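Local coordinates for protein AdeR (Acinetobacter baumannii, PDB 5X5L) that probably acts as a two-component response regulator that controls transcription, this chain being its OmpR/PhoB-type DNA-binding domain, bound here to an intercistronic region, at residues C[46-51]-C[90-95]. Residues are numbered along the deposited sequence; the frame is centred on the assembly and turned at random.
Sequences HKVFTR and INVRGV. With nucleotides of chain I.
Asn91 and Arg51 converge from the two segments on one phosphate of the DNA, that of DG5 of chain I. Asn91 ND2 gives OP1 of DG5 a weak hydrogen bond (3.3 Å), and its OD1 lies against the sugar; Arg51 NH1 gives the same oxygen a second weak bond, while OP2 sits over one face of the guanidinium, whose NE is held in a salt bridge by Asp70. Val92, on the other side of its strand, meets Val48 tip to tip, CG2 to CG2 at 3.8 Å. Arg93 starts with its CB directed away from 46-51; with CG anti to the backbone N (chi1 -176°) and the chain extended, it reaches past the sugar of DA4 of chain I, O4' lying over one guanidinium face, and NH2 makes a nearly straight bond (3.1 Å, 175°) to N3 of DA3 of the same DNA strand, a minor-groove atom. Gly94 N supplies the shortest of the three bonds to OP1 of DG5, 2.9 Å. Val95, whose N bonds back to Val92 O to close the turn, lays CG1 across Val48 CG1 at 3.9 Å, and its carbonyl O receives a CA-H...O contact from Thr50 CA (3.5 Å). Thr50 caps the helix 51-58. This turn is the tip of the wing, the hairpin of strands 90-92 and 96-98 in the winged-helix domain: strand 96-98 runs between 48-50 and 90-92, bonded to Phe49 and Ile90, with Arg98 touching both Val48 and Val92, while Arg51 packs on helix 66-81.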
loop_
_atom_site.group_PDB
_atom_site.type_symbol
_atom_site.label_atom_id
_atom_site.label_comp_id
_atom_site.label_asym_id
_atom_site.label_seq_id
_atom_site.Cartn_x
_atom_site.Cartn_y
_atom_site.Cartn_z
ATOM N N HIS C 46 1.206 -30.836 3.865
ATOM C CA HIS C 46 1.385 -32.262 3.585
ATOM C C HIS C 46 0.396 -32.845 2.575
ATOM O O HIS C 46 0.584 -33.970 2.131
ATOM C CB HIS C 46 1.362 -33.061 4.884
ATOM C CG HIS C 46 2.311 -32.532 5.914
ATOM N ND1 HIS C 46 3.679 -32.592 5.761
ATOM C CD2 HIS C 46 2.094 -31.879 7.076
ATOM C CE1 HIS C 46 4.267 -32.038 6.804
ATOM N NE2 HIS C 46 3.325 -31.593 7.618
ATOM N N LYS C 47 -0.635 -32.086 2.206
ATOM C CA LYS C 47 -1.614 -32.550 1.225
ATOM C C LYS C 47 -1.016 -32.643 -0.171
ATOM O O LYS C 47 -0.226 -31.788 -0.576
ATOM C CB LYS C 47 -2.817 -31.611 1.188
ATOM C CG LYS C 47 -3.931 -32.072 0.266
ATOM C CD LYS C 47 -5.006 -31.003 0.129
ATOM C CE LYS C 47 -5.990 -31.351 -0.973
ATOM N NZ LYS C 47 -5.515 -30.994 -2.314
ATOM N N VAL C 48 -1.415 -33.682 -0.895
ATOM C CA VAL C 48 -1.114 -33.813 -2.320
ATOM C C VAL C 48 -2.183 -33.052 -3.090
ATOM O O VAL C 48 -3.357 -33.428 -3.049
ATOM C CB VAL C 48 -1.121 -35.291 -2.784
ATOM C CG1 VAL C 48 -0.844 -35.384 -4.283
ATOM C CG2 VAL C 48 -0.120 -36.106 -1.987
ATOM N N PHE C 49 -1.775 -31.989 -3.775
ATOM C CA PHE C 49 -2.664 -31.248 -4.670
ATOM C C PHE C 49 -2.518 -31.812 -6.062
ATOM O O PHE C 49 -1.402 -32.057 -6.505
ATOM C CB PHE C 49 -2.305 -29.763 -4.675
ATOM C CG PHE C 49 -2.541 -29.096 -3.355
ATOM C CD1 PHE C 49 -1.594 -29.157 -2.338
ATOM C CD2 PHE C 49 -3.731 -28.440 -3.112
ATOM C CE1 PHE C 49 -1.815 -28.557 -1.120
ATOM C CE2 PHE C 49 -3.969 -27.832 -1.885
ATOM C CZ PHE C 49 -3.001 -27.886 -0.886
ATOM N N THR C 50 -3.632 -32.028 -6.752
ATOM C CA THR C 50 -3.585 -32.477 -8.143
ATOM C C THR C 50 -3.244 -31.283 -9.040
ATOM O O THR C 50 -3.272 -30.126 -8.616
ATOM C CB THR C 50 -4.927 -33.087 -8.613
ATOM O OG1 THR C 50 -5.990 -32.132 -8.465
ATOM C CG2 THR C 50 -5.298 -34.287 -7.789
ATOM N N ARG C 51 -2.908 -31.582 -10.284
ATOM C CA ARG C 51 -2.617 -30.551 -11.274
ATOM C C ARG C 51 -3.871 -29.738 -11.575
ATOM O O ARG C 51 -3.786 -28.528 -11.758
ATOM C CB ARG C 51 -2.038 -31.163 -12.552
ATOM C CG ARG C 51 -0.666 -31.773 -12.337
ATOM C CD ARG C 51 -0.189 -32.593 -13.514
ATOM N NE ARG C 51 1.233 -32.876 -13.451
ATOM C CZ ARG C 51 1.808 -33.845 -12.740
ATOM N NH1 ARG C 51 1.090 -34.674 -11.994
ATOM N NH2 ARG C 51 3.134 -33.980 -12.773
ATOM N N ILE C 90 7.742 -31.654 -3.567
ATOM C CA ILE C 90 7.873 -33.054 -4.008
ATOM C C ILE C 90 6.711 -33.462 -4.906
ATOM O O ILE C 90 5.555 -33.271 -4.564
ATOM C CB ILE C 90 7.995 -34.021 -2.804
ATOM C CG1 ILE C 90 9.409 -33.876 -2.212
ATOM C CG2 ILE C 90 7.850 -35.458 -3.212
ATOM C CD1 ILE C 90 9.567 -32.780 -1.243
ATOM N N ASN C 91 7.055 -34.066 -6.026
ATOM C CA ASN C 91 6.075 -34.640 -6.945
ATOM C C ASN C 91 5.613 -35.978 -6.359
ATOM O O ASN C 91 6.420 -36.719 -5.804
ATOM C CB ASN C 91 6.675 -34.815 -8.348
ATOM C CG ASN C 91 6.064 -35.981 -9.110
ATOM O OD1 ASN C 91 6.615 -37.073 -9.104
ATOM N ND2 ASN C 91 4.814 -35.830 -9.564
ATOM N N VAL C 92 4.320 -36.262 -6.479
ATOM C CA VAL C 92 3.743 -37.543 -6.098
ATOM C C VAL C 92 3.252 -38.162 -7.399
ATOM O O VAL C 92 2.211 -37.780 -7.931
ATOM C CB VAL C 92 2.601 -37.378 -5.087
ATOM C CG1 VAL C 92 2.025 -38.733 -4.685
ATOM C CG2 VAL C 92 3.092 -36.602 -3.871
ATOM N N ARG C 93 4.017 -39.131 -7.891
ATOM C CA ARG C 93 3.898 -39.638 -9.251
ATOM C C ARG C 93 2.470 -40.089 -9.587
ATOM O O ARG C 93 1.871 -40.896 -8.879
ATOM C CB ARG C 93 4.880 -40.799 -9.403
ATOM C CG ARG C 93 4.996 -41.440 -10.770
ATOM C CD ARG C 93 5.936 -42.631 -10.603
ATOM N NE ARG C 93 6.028 -43.491 -11.775
ATOM C CZ ARG C 93 6.777 -43.250 -12.854
ATOM N NH1 ARG C 93 7.531 -42.148 -12.961
ATOM N NH2 ARG C 93 6.783 -44.136 -13.857
ATOM N N GLY C 94 1.933 -39.525 -10.660
ATOM C CA GLY C 94 0.591 -39.850 -11.142
ATOM C C GLY C 94 -0.557 -39.115 -10.468
ATOM O O GLY C 94 -1.698 -39.293 -10.885
ATOM N N VAL C 95 -0.270 -38.306 -9.446
ATOM C CA VAL C 95 -1.311 -37.607 -8.674
ATOM C C VAL C 95 -1.099 -36.095 -8.763
ATOM O O VAL C 95 -1.976 -35.376 -9.242
ATOM C CB VAL C 95 -1.366 -38.082 -7.191
ATOM C CG1 VAL C 95 -2.771 -37.891 -6.608
ATOM C CG2 VAL C 95 -0.937 -39.532 -7.049
ATOM P P DG I 5 3.692 -37.558 -13.391
ATOM O OP1 DG I 5 3.130 -37.310 -12.043
ATOM O OP2 DG I 5 2.937 -37.118 -14.593
ATOM O "O5'" DG I 5 5.157 -36.944 -13.369
ATOM C "C5'" DG I 5 6.105 -37.377 -12.376
ATOM C "C4'" DG I 5 7.333 -36.496 -12.364
ATOM O "O4'" DG I 5 8.079 -36.715 -13.582
ATOM C "C3'" DG I 5 7.102 -34.983 -12.280
ATOM O "O3'" DG I 5 8.092 -34.441 -11.393
ATOM C "C2'" DG I 5 7.223 -34.535 -13.727
ATOM C "C1'" DG I 5 8.271 -35.487 -14.267
ATOM N N9 DG I 5 8.201 -35.765 -15.698
ATOM C C8 DG I 5 7.116 -36.197 -16.428
ATOM N N7 DG I 5 7.387 -36.381 -17.693
ATOM C C5 DG I 5 8.737 -36.078 -17.800
ATOM C C6 DG I 5 9.599 -36.107 -18.928
ATOM O O6 DG I 5 9.332 -36.411 -20.098
ATOM N N1 DG I 5 10.894 -35.719 -18.589
ATOM C C2 DG I 5 11.307 -35.359 -17.325
ATOM N N2 DG I 5 12.599 -35.020 -17.194
ATOM N N3 DG I 5 10.514 -35.335 -16.266
ATOM C C4 DG I 5 9.254 -35.706 -16.575
ATOM P P DA I 4 1.797 -42.848 -17.058
ATOM O OP1 DA I 4 0.613 -43.074 -16.191
ATOM O OP2 DA I 4 1.629 -42.298 -18.433
ATOM O "O5'" DA I 4 2.773 -41.865 -16.282
ATOM C "C5'" DA I 4 3.436 -42.280 -15.074
ATOM C "C4'" DA I 4 4.401 -41.205 -14.630
ATOM O "O4'" DA I 4 5.626 -41.295 -15.399
ATOM C "C3'" DA I 4 3.891 -39.766 -14.796
ATOM O "O3'" DA I 4 3.983 -39.113 -13.527
ATOM C "C2'" DA I 4 4.785 -39.191 -15.884
ATOM C "C1'" DA I 4 6.059 -39.988 -15.706
ATOM N N9 DA I 4 6.907 -40.056 -16.895
ATOM C C8 DA I 4 6.561 -40.452 -18.164
ATOM N N7 DA I 4 7.546 -40.380 -19.030
ATOM C C5 DA I 4 8.609 -39.892 -18.284
ATOM C C6 DA I 4 9.937 -39.580 -18.624
ATOM N N6 DA I 4 10.442 -39.733 -19.850
ATOM N N1 DA I 4 10.744 -39.111 -17.645
ATOM C C2 DA I 4 10.237 -38.965 -16.411
ATOM N N3 DA I 4 9.005 -39.223 -15.970
ATOM C C4 DA I 4 8.230 -39.686 -16.969
ATOM P P DA I 3 3.691 -47.852 -21.299
ATOM O OP1 DA I 3 2.567 -48.744 -20.878
ATOM O OP2 DA I 3 3.610 -47.123 -22.607
ATOM O "O5'" DA I 3 3.942 -46.762 -20.170
ATOM C "C5'" DA I 3 3.623 -46.995 -18.780
ATOM C "C4'" DA I 3 4.170 -45.871 -17.932
ATOM O "O4'" DA I 3 5.592 -45.704 -18.148
ATOM C "C3'" DA I 3 3.540 -44.497 -18.192
ATOM O "O3'" DA I 3 2.631 -44.220 -17.122
ATOM C "C2'" DA I 3 4.731 -43.549 -18.284
ATOM C "C1'" DA I 3 5.910 -44.377 -17.798
ATOM N N9 DA I 3 7.199 -44.039 -18.409
ATOM C C8 DA I 3 7.548 -44.062 -19.738
ATOM N N7 DA I 3 8.786 -43.683 -19.967
ATOM C C5 DA I 3 9.284 -43.380 -18.706
ATOM C C6 DA I 3 10.542 -42.917 -18.267
ATOM N N6 DA I 3 11.569 -42.667 -19.084
ATOM N N1 DA I 3 10.714 -42.721 -16.941
ATOM C C2 DA I 3 9.683 -42.977 -16.118
ATOM N N3 DA I 3 8.456 -43.417 -16.412
ATOM C C4 DA I 3 8.319 -43.599 -17.737
#